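Local coordinates for Dbv8 protein (PDB 4MFZ) that probably transfers a long aliphatic acyl chain, such as decanoyl, from acyl-coenzyme A to an amino group of a glycopeptide antibiotic, at residues E165-H170 and G177-P182; R171-E176 and R300-P305; L160-E165 and W183-L188. One frame throughout, in Å; residues are numbered along the deposited sequence.

Contact 1: residues E165-H170 and G177-P182; sequences ESVAIH and GGTNMP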
loop_
_atom_site.group_PDB
_atom_site.type_symbol
_atom_site.label_atom_id
_atom_site.label_comp_id
_atom_site.label_asym_id
_atom_site.label_seq_id
_atom_site.Cartn_x
_atom_site.Cartn_y
_atom_site.Cartn_z
ATOM N N GLU A 165 -0.781 8.550 2.340
ATOM C CA GLU A 165 -1.726 7.642 3.012
ATOM C C GLU A 165 -1.052 6.633 3.923
ATOM O O GLU A 165 -1.483 6.436 5.074
ATOM C CB GLU A 165 -2.625 6.894 1.997
ATOM C CG GLU A 165 -3.766 6.107 2.667
ATOM C CD GLU A 165 -4.910 5.671 1.725
ATOM O OE1 GLU A 165 -5.446 6.499 0.963
ATOM O OE2 GLU A 165 -5.301 4.476 1.770
ATOM N N SER A 166 -0.016 5.970 3.418
ATOM C CA SER A 166 0.727 5.003 4.224
ATOM C C SER A 166 1.265 5.624 5.507
ATOM O O SER A 166 1.163 5.027 6.580
ATOM C CB SER A 166 1.888 4.417 3.438
ATOM O OG SER A 166 1.366 3.783 2.282
ATOM N N VAL A 167 1.832 6.815 5.381
ATOM C CA VAL A 167 2.375 7.541 6.540
ATOM C C VAL A 167 1.242 7.955 7.499
ATOM O O VAL A 167 1.319 7.715 8.727
ATOM C CB VAL A 167 3.201 8.761 6.096
ATOM C CG1 VAL A 167 3.642 9.603 7.292
ATOM C CG2 VAL A 167 4.416 8.308 5.284
ATOM N N ALA A 168 0.192 8.553 6.942
ATOM C CA ALA A 168 -0.972 8.996 7.733
ATOM C C ALA A 168 -1.635 7.871 8.512
ATOM O O ALA A 168 -1.974 8.036 9.680
ATOM C CB ALA A 168 -2.006 9.687 6.828
ATOM N N ILE A 169 -1.820 6.721 7.861
ATOM C CA ILE A 169 -2.437 5.581 8.522
ATOM C C ILE A 169 -1.585 5.093 9.688
ATOM O O ILE A 169 -2.122 4.755 10.762
ATOM C CB ILE A 169 -2.684 4.426 7.552
ATOM C CG1 ILE A 169 -3.881 4.762 6.649
ATOM C CG2 ILE A 169 -2.897 3.128 8.313
ATOM C CD1 ILE A 169 -3.976 3.857 5.427
ATOM N N HIS A 170 -0.266 5.075 9.497
ATOM C CA HIS A 170 0.619 4.639 10.590
ATOM C C HIS A 170 0.455 5.523 11.812
ATOM O O HIS A 170 0.274 5.012 12.915
ATOM C CB HIS A 170 2.080 4.539 10.155
ATOM C CG HIS A 170 2.970 3.843 11.161
ATOM N ND1 HIS A 170 3.433 4.462 12.270
ATOM C CD2 HIS A 170 3.494 2.549 11.186
ATOM C CE1 HIS A 170 4.210 3.604 12.974
ATOM N NE2 HIS A 170 4.246 2.436 12.313
ATOM N N GLY A 177 5.329 7.815 14.147
ATOM C CA GLY A 177 5.723 7.819 12.736
ATOM C C GLY A 177 5.996 6.452 12.128
ATOM O O GLY A 177 6.499 5.534 12.796
ATOM N N GLY A 178 5.644 6.319 10.855
ATOM C CA GLY A 178 6.009 5.132 10.102
ATOM C C GLY A 178 5.265 5.036 8.785
ATOM O O GLY A 178 4.637 5.990 8.349
ATOM N N THR A 179 5.390 3.878 8.146
ATOM C CA THR A 179 4.679 3.555 6.917
ATOM C C THR A 179 3.858 2.300 7.199
ATOM O O THR A 179 4.393 1.282 7.653
ATOM C CB THR A 179 5.648 3.234 5.746
ATOM O OG1 THR A 179 6.663 2.320 6.195
ATOM C CG2 THR A 179 6.310 4.460 5.212
ATOM N N ASN A 180 2.562 2.384 6.948
ATOM C CA ASN A 180 1.675 1.248 6.981
ATOM C C ASN A 180 1.887 0.425 5.708
ATOM O O ASN A 180 2.114 0.985 4.628
ATOM C CB ASN A 180 0.207 1.735 7.047
ATOM C CG ASN A 180 -0.780 0.588 7.178
ATOM O OD1 ASN A 180 -0.743 -0.174 8.145
ATOM N ND2 ASN A 180 -1.672 0.460 6.205
ATOM N N MET A 181 1.817 -0.894 5.847
ATOM C CA MET A 181 1.837 -1.816 4.703
ATOM C C MET A 181 2.871 -1.490 3.599
ATOM O O MET A 181 2.518 -1.135 2.473
ATOM C CB MET A 181 0.403 -2.003 4.174
ATOM C CG MET A 181 -0.479 -2.766 5.153
ATOM S SD MET A 181 0.109 -4.458 5.534
ATOM C CE MET A 181 1.638 -4.270 6.474
ATOM N N PRO A 182 4.167 -1.585 3.944
ATOM C CA PRO A 182 5.187 -1.250 2.956
ATOM C C PRO A 182 5.207 -2.162 1.715
ATOM O O PRO A 182 5.724 -1.735 0.670
ATOM C CB PRO A 182 6.507 -1.313 3.740
ATOM C CG PRO A 182 6.212 -2.088 4.983
ATOM C CD PRO A 182 4.741 -1.909 5.271
HETATM O O HOH W 1 0.874 1.235 1.929
HETATM O O HOH W 2 3.660 8.148 10.295
#
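The imidazole of H170 lies flat against G178, whose CA stands over the middle of the ring, 3.5 Å from its centroid, in a CH-pi contact. With CG anti to the backbone N (chi1 -169°) the ring swings off the helix onto the loop, and a hydrogen bond from ND1 to E176 O, just ahead of 177-182, fixes its rotation. Tight packing continues a turn earlier: V167 CA makes a nearly straight CA-H...O contact of 3.3 Å with G178 O. Next to it N180 N donates a 3.0 Å hydrogen bond to S166 O from above the carbonyl plane, while the helical H170 N reaches the same oxygen from the opposite face. The amide of N180, partly exposed, still packs closely across I169, its CG 3.5 Å from I169 CG2. The loop is the turn of an alpha-helical hairpin, in which the chain leaving helix 162-174 doubles back along it until M181 forms the N-cap of helix 182-192. Toward that end the fit slackens. S166 OG, also bonded to Q162 O one turn back, reaches M181 O through water 1, 2.6 Å from OG, and the exposed side chain of M181 leads off away from the helix.

Contact 2: residues R171-E176 and R300-P305; sequences RRKYGE and RYNGQP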
loop_
_atom_site.group_PDB
_atom_site.type_symbol
_atom_site.label_atom_id
_atom_site.label_comp_id
_atom_site.label_asym_id
_atom_site.label_seq_id
_atom_site.Cartn_x
_atom_site.Cartn_y
_atom_site.Cartn_z
ATOM N N ARG A 171 0.476 6.838 11.622
ATOM C CA ARG A 171 0.356 7.749 12.741
ATOM C C ARG A 171 -1.052 7.680 13.359
ATOM O O ARG A 171 -1.218 7.886 14.558
ATOM C CB ARG A 171 0.692 9.183 12.330
ATOM C CG ARG A 171 0.697 10.146 13.530
ATOM C CD ARG A 171 1.313 11.511 13.245
ATOM N NE ARG A 171 2.753 11.442 12.955
ATOM C CZ ARG A 171 3.711 11.296 13.871
ATOM N NH1 ARG A 171 3.414 11.197 15.158
ATOM N NH2 ARG A 171 4.982 11.255 13.497
ATOM N N ARG A 172 -2.057 7.402 12.534
ATOM C CA ARG A 172 -3.426 7.315 13.019
ATOM C C ARG A 172 -3.587 6.060 13.867
ATOM O O ARG A 172 -4.176 6.110 14.927
ATOM C CB ARG A 172 -4.432 7.344 11.855
ATOM C CG ARG A 172 -5.882 7.326 12.304
ATOM C CD ARG A 172 -6.862 7.375 11.140
ATOM N NE ARG A 172 -7.845 6.301 11.289
ATOM C CZ ARG A 172 -9.109 6.334 10.859
ATOM N NH1 ARG A 172 -9.584 7.419 10.252
ATOM N NH2 ARG A 172 -9.909 5.282 11.059
ATOM N N LYS A 173 -3.043 4.941 13.412
ATOM C CA LYS A 173 -3.124 3.705 14.173
ATOM C C LYS A 173 -2.268 3.695 15.460
ATOM O O LYS A 173 -2.778 3.343 16.536
ATOM C CB LYS A 173 -2.828 2.505 13.272
ATOM C CG LYS A 173 -2.735 1.182 14.006
ATOM C CD LYS A 173 -2.701 0.010 13.037
ATOM C CE LYS A 173 -2.773 -1.312 13.802
ATOM N NZ LYS A 173 -2.975 -2.495 12.917
ATOM N N TYR A 174 -1.003 4.116 15.363
ATOM C CA TYR A 174 -0.033 3.985 16.485
ATOM C C TYR A 174 0.287 5.264 17.281
ATOM O O TYR A 174 0.883 5.193 18.355
ATOM C CB TYR A 174 1.283 3.328 16.027
ATOM C CG TYR A 174 1.087 1.965 15.405
ATOM C CD1 TYR A 174 0.824 0.839 16.184
ATOM C CD2 TYR A 174 1.138 1.813 14.018
ATOM C CE1 TYR A 174 0.626 -0.407 15.587
ATOM C CE2 TYR A 174 0.944 0.582 13.422
ATOM C CZ TYR A 174 0.687 -0.517 14.206
ATOM O OH TYR A 174 0.482 -1.708 13.573
ATOM N N GLY A 175 -0.100 6.424 16.770
ATOM C CA GLY A 175 0.265 7.675 17.419
ATOM C C GLY A 175 1.752 7.975 17.309
ATOM O O GLY A 175 2.297 8.734 18.116
ATOM N N GLU A 176 2.409 7.377 16.310
ATOM C CA GLU A 176 3.836 7.590 16.059
ATOM C C GLU A 176 4.144 7.392 14.568
ATOM O O GLU A 176 3.327 6.867 13.829
ATOM C CB GLU A 176 4.699 6.667 16.942
ATOM C CG GLU A 176 4.539 5.193 16.640
ATOM C CD GLU A 176 5.268 4.287 17.615
ATOM O OE1 GLU A 176 5.983 3.378 17.144
ATOM O OE2 GLU A 176 5.116 4.452 18.846
ATOM N N ARG A 300 -8.945 1.506 12.649
ATOM C CA ARG A 300 -7.482 1.525 12.647
ATOM C C ARG A 300 -7.044 1.092 14.045
ATOM O O ARG A 300 -6.141 1.661 14.699
ATOM C CB ARG A 300 -6.956 2.885 12.193
ATOM C CG ARG A 300 -5.929 2.830 11.075
ATOM C CD ARG A 300 -6.206 1.798 9.976
ATOM N NE ARG A 300 -6.866 2.328 8.777
ATOM C CZ ARG A 300 -6.700 1.830 7.546
ATOM N NH1 ARG A 300 -5.886 0.792 7.333
ATOM N NH2 ARG A 300 -7.336 2.384 6.519
ATOM N N TYR A 301 -7.741 0.043 14.461
ATOM C CA TYR A 301 -7.721 -0.516 15.798
ATOM C C TYR A 301 -6.317 -0.791 16.289
ATOM O O TYR A 301 -5.478 -1.270 15.528
ATOM C CB TYR A 301 -8.497 -1.826 15.783
ATOM C CG TYR A 301 -8.710 -2.397 17.139
ATOM C CD1 TYR A 301 -9.483 -1.711 18.069
ATOM C CD2 TYR A 301 -8.142 -3.617 17.505
ATOM C CE1 TYR A 301 -9.685 -2.210 19.329
ATOM C CE2 TYR A 301 -8.345 -4.126 18.766
ATOM C CZ TYR A 301 -9.121 -3.410 19.670
ATOM O OH TYR A 301 -9.354 -3.869 20.931
ATOM N N ASN A 302 -6.079 -0.498 17.567
ATOM C CA ASN A 302 -4.803 -0.800 18.203
ATOM C C ASN A 302 -4.937 -1.401 19.618
ATOM O O ASN A 302 -4.263 -0.971 20.529
ATOM C CB ASN A 302 -3.902 0.448 18.194
ATOM C CG ASN A 302 -2.434 0.126 18.473
ATOM O OD1 ASN A 302 -1.929 -0.961 18.141
ATOM N ND2 ASN A 302 -1.739 1.080 19.076
ATOM N N GLY A 303 -5.808 -2.394 19.786
ATOM C CA GLY A 303 -5.956 -3.092 21.062
ATOM C C GLY A 303 -6.696 -2.366 22.190
ATOM O O GLY A 303 -6.763 -2.881 23.307
ATOM N N GLN A 304 -7.251 -1.181 21.945
ATOM C CA GLN A 304 -7.984 -0.484 23.035
ATOM C C GLN A 304 -9.296 -1.200 23.409
ATOM O O GLN A 304 -9.819 -1.981 22.613
ATOM C CB GLN A 304 -8.198 1.018 22.764
ATOM C CG GLN A 304 -8.693 1.396 21.386
ATOM C CD GLN A 304 -7.582 1.396 20.348
ATOM O OE1 GLN A 304 -7.762 0.898 19.242
ATOM N NE2 GLN A 304 -6.419 1.928 20.712
ATOM N N PRO A 305 -9.799 -0.981 24.638
ATOM C CA PRO A 305 -11.090 -1.606 24.977
ATOM C C PRO A 305 -12.193 -1.183 24.002
ATOM O O PRO A 305 -12.272 -0.007 23.629
ATOM C CB PRO A 305 -11.385 -1.066 26.385
ATOM C CG PRO A 305 -10.026 -0.758 26.954
ATOM C CD PRO A 305 -9.213 -0.262 25.790
HETATM O O HOH W 3 -5.716 3.130 17.100
HETATM O O HOH W 4 -6.311 -3.015 13.347
#
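The C-terminal end of helix 162-174, in the N-terminal acyltransferase region, meets the loop that follows helix 291-299 of the GNAT-like region, with K173 lying along the backbone of R300 and Y301. No direct hydrogen bond crosses this surface seam. The K173 chain is extended, its CG anti to the backbone N (chi1 174°), and it runs past the two carbonyls: CG is 3.5 Å from R300 O and CE 3.2 Å from Y301 O. Its ammonium group ends in a salt bridge with E296, and water 4 connects it weakly to Y301 O. E296 also binds R300 NH1 through its other oxygen, while R300 NH2 pairs with E219, so the bent R300 side chain is held by two carboxylates, about 5 Å from the bound decanoyl-CoA. K173 CB packs on R300 CG at 3.8 Å. The exposed R172 brings the edge of its guanidinium to R300 CB, 3.6 Å from NE, and the two guanidinium planes are 84° apart; the acidic partners of R300 probably soften the like charges. Water 3 donates to both K173 O and R300 O, tying the helix end to the loop. N302 closes the contact, its CB 3.5 Å from K173 O and its OD1 3.7 Å from Y174 CE1, with amide and ring nearly perpendicular. The loop also braces itself: N302 N bonds Q304 OE1 (2.8 Å), and Y301 OH donates to Q304 O. Both helices stop just before G175 and R300, each the first residue to leave helical geometry, with positive phi. The arrangement is a seam between the N-terminal acyltransferase and GNAT-like regions, where two helix C-terminal ends are bridged by water and by a shared carboxylate.

Contact 3: residues L160-E165 and W183-L188; sequences LTQLGE and WWLTLL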
loop_
_atom_site.group_PDB
_atom_site.type_symbol
_atom_site.label_atom_id
_atom_site.label_comp_id
_atom_site.label_asym_id
_atom_site.label_seq_id
_atom_site.Cartn_x
_atom_site.Cartn_y
_atom_site.Cartn_z
ATOM N N LEU A 160 1.019 8.270 -6.905
ATOM C CA LEU A 160 2.116 8.437 -5.977
ATOM C C LEU A 160 1.664 8.895 -4.588
ATOM O O LEU A 160 2.359 8.597 -3.599
ATOM C CB LEU A 160 3.169 9.402 -6.557
ATOM C CG LEU A 160 4.016 8.862 -7.715
ATOM C CD1 LEU A 160 4.963 9.951 -8.153
ATOM C CD2 LEU A 160 4.808 7.577 -7.374
ATOM N N THR A 161 0.507 9.590 -4.502
ATOM C CA THR A 161 -0.038 10.040 -3.200
ATOM C C THR A 161 -0.335 8.914 -2.207
ATOM O O THR A 161 -0.596 9.192 -1.031
ATOM C CB THR A 161 -1.324 10.907 -3.287
ATOM O OG1 THR A 161 -2.426 10.094 -3.722
ATOM C CG2 THR A 161 -1.145 12.080 -4.217
ATOM N N GLN A 162 -0.307 7.655 -2.648
ATOM C CA GLN A 162 -0.382 6.552 -1.675
ATOM C C GLN A 162 0.691 6.708 -0.578
ATOM O O GLN A 162 0.478 6.288 0.559
ATOM C CB GLN A 162 -0.295 5.159 -2.343
ATOM C CG GLN A 162 -0.192 3.986 -1.361
ATOM C CD GLN A 162 -1.504 3.714 -0.629
ATOM O OE1 GLN A 162 -2.559 3.698 -1.229
ATOM N NE2 GLN A 162 -1.436 3.509 0.677
ATOM N N LEU A 163 1.826 7.317 -0.883
ATOM C CA LEU A 163 2.861 7.474 0.161
ATOM C C LEU A 163 2.334 8.307 1.386
ATOM O O LEU A 163 2.546 7.929 2.544
ATOM C CB LEU A 163 4.134 8.096 -0.396
ATOM C CG LEU A 163 5.177 8.232 0.728
ATOM C CD1 LEU A 163 5.874 6.890 0.980
ATOM C CD2 LEU A 163 6.152 9.331 0.424
ATOM N N GLY A 164 1.643 9.414 1.118
ATOM C CA GLY A 164 0.978 10.199 2.177
ATOM C C GLY A 164 0.045 9.349 3.009
ATOM O O GLY A 164 0.088 9.384 4.242
ATOM N N GLU A 165 -0.781 8.550 2.340
ATOM C CA GLU A 165 -1.726 7.642 3.012
ATOM C C GLU A 165 -1.052 6.633 3.923
ATOM O O GLU A 165 -1.483 6.436 5.074
ATOM C CB GLU A 165 -2.625 6.894 1.997
ATOM C CG GLU A 165 -3.766 6.107 2.667
ATOM C CD GLU A 165 -4.910 5.671 1.725
ATOM O OE1 GLU A 165 -5.446 6.499 0.963
ATOM O OE2 GLU A 165 -5.301 4.476 1.770
ATOM N N TRP A 183 4.650 -3.376 1.798
ATOM C CA TRP A 183 4.572 -4.238 0.600
ATOM C C TRP A 183 3.751 -3.567 -0.482
ATOM O O TRP A 183 4.004 -3.781 -1.683
ATOM C CB TRP A 183 4.001 -5.634 0.914
ATOM C CG TRP A 183 2.493 -5.613 1.098
ATOM C CD1 TRP A 183 1.788 -5.245 2.246
ATOM C CD2 TRP A 183 1.450 -5.909 0.085
ATOM N NE1 TRP A 183 0.430 -5.296 2.033
ATOM C CE2 TRP A 183 0.154 -5.684 0.754
ATOM C CE3 TRP A 183 1.460 -6.311 -1.258
ATOM C CZ2 TRP A 183 -1.073 -5.887 0.089
ATOM C CZ3 TRP A 183 0.220 -6.502 -1.914
ATOM C CH2 TRP A 183 -1.011 -6.301 -1.255
ATOM N N TRP A 184 2.760 -2.755 -0.081
ATOM C CA TRP A 184 1.922 -2.037 -1.049
ATOM C C TRP A 184 2.679 -0.882 -1.695
ATOM O O TRP A 184 2.695 -0.763 -2.931
ATOM C CB TRP A 184 0.616 -1.592 -0.393
ATOM C CG TRP A 184 -0.434 -1.025 -1.313
ATOM C CD1 TRP A 184 -0.970 0.274 -1.297
ATOM C CD2 TRP A 184 -1.149 -1.718 -2.391
ATOM N NE1 TRP A 184 -1.937 0.415 -2.249
ATOM C CE2 TRP A 184 -2.097 -0.747 -2.942
ATOM C CE3 TRP A 184 -1.124 -3.012 -2.913
ATOM C CZ2 TRP A 184 -2.951 -1.069 -3.981
ATOM C CZ3 TRP A 184 -1.978 -3.319 -3.970
ATOM C CH2 TRP A 184 -2.870 -2.363 -4.489
ATOM N N LEU A 185 3.343 -0.042 -0.893
ATOM C CA LEU A 185 4.238 0.987 -1.441
ATOM C C LEU A 185 5.260 0.387 -2.409
ATOM O O LEU A 185 5.486 0.964 -3.476
ATOM C CB LEU A 185 4.987 1.765 -0.355
ATOM C CG LEU A 185 4.193 2.541 0.691
ATOM C CD1 LEU A 185 5.149 3.137 1.737
ATOM C CD2 LEU A 185 3.358 3.616 -0.004
ATOM N N THR A 186 5.865 -0.748 -2.029
ATOM C CA THR A 186 6.825 -1.472 -2.899
ATOM C C THR A 186 6.236 -1.844 -4.254
ATOM O O THR A 186 6.802 -1.513 -5.300
ATOM C CB THR A 186 7.434 -2.710 -2.191
ATOM O OG1 THR A 186 8.129 -2.265 -1.043
ATOM C CG2 THR A 186 8.430 -3.416 -3.056
ATOM N N LEU A 187 5.089 -2.504 -4.242
ATOM C CA LEU A 187 4.385 -2.827 -5.474
ATOM C C LEU A 187 4.056 -1.586 -6.351
ATOM O O LEU A 187 4.207 -1.615 -7.580
ATOM C CB LEU A 187 3.119 -3.577 -5.103
ATOM C CG LEU A 187 2.517 -4.478 -6.165
ATOM C CD1 LEU A 187 3.493 -5.630 -6.461
ATOM C CD2 LEU A 187 1.173 -4.993 -5.649
ATOM N N LEU A 188 3.636 -0.505 -5.711
ATOM C CA LEU A 188 3.261 0.729 -6.403
ATOM C C LEU A 188 4.484 1.399 -7.030
ATOM O O LEU A 188 4.459 1.801 -8.194
ATOM C CB LEU A 188 2.588 1.682 -5.424
ATOM C CG LEU A 188 2.070 3.002 -6.040
ATOM C CD1 LEU A 188 0.813 3.469 -5.285
ATOM C CD2 LEU A 188 3.161 4.046 -5.996
#
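L163 and L185 meet at the middle of the contact, their side chains crossing at about a right angle with the two CD1 atoms 3.9 Å apart. The other branch of L185, CD2, lies against the backbone of the facing helix, 3.9 Å from L163 CA, and also touches Q162 CG. A turn further on L188 divides its methyls: CD1 rests on Q162 CB at 3.6 Å, and CD2 meets L160 CD2 at 4.1 Å. F135 of helix 130-148 touches L160, L163 and L188, extending this apolar layer. The two segments run antiparallel; helices 162-174 and 182-192, with L163 beside L185, form an alpha-helical hairpin, and L160, just ahead of the first arm, lies beside L188. The second arm leads into strand 193-196, an edge strand of the GNAT-type sheet. The flat groups meet differently. Q162, bent at chi2 (72°), turns its amide upright against the pyrrole edge of W184: CD lies in the plane of the indole, 3.5 Å from W184 CD1, and amide and ring planes stand 84° apart. The polar ends are buried, and both find a partner on strand 199-205: Q200 NE2 donates to Q162 OE1, and W184 NE1 gives a weak hydrogen bond to Q200 OE1, so one strand glutamine serves both helices and ties the hairpin to the sheet, while the W184 ring, about 8 Å from the bound decanoyl-CoA, also meets that of H216.

How the contacts relate
All three contacts use helix 162-174, taken in the order contact 3, contact 1, contact 2 from its start to its end. Contact 1 is nested within the loop closed by contact 3, their centres about 9 Å apart; together they fold this helix against its loop and helix 182-192, all within the N-terminal acyltransferase region. Contact 2, its centre about 12 Å from that of contact 1, instead spans 124 residues to the GNAT-like region and crosses both others along the chain. Contacts 1 and 2 touch at several points, among them I169 CD1 against R300 NH2, whereas contacts 2 and 3, centres about 20 Å apart, do not touch. One helix thus links the buried hairpin with the seam between the two regions near the acyl-CoA.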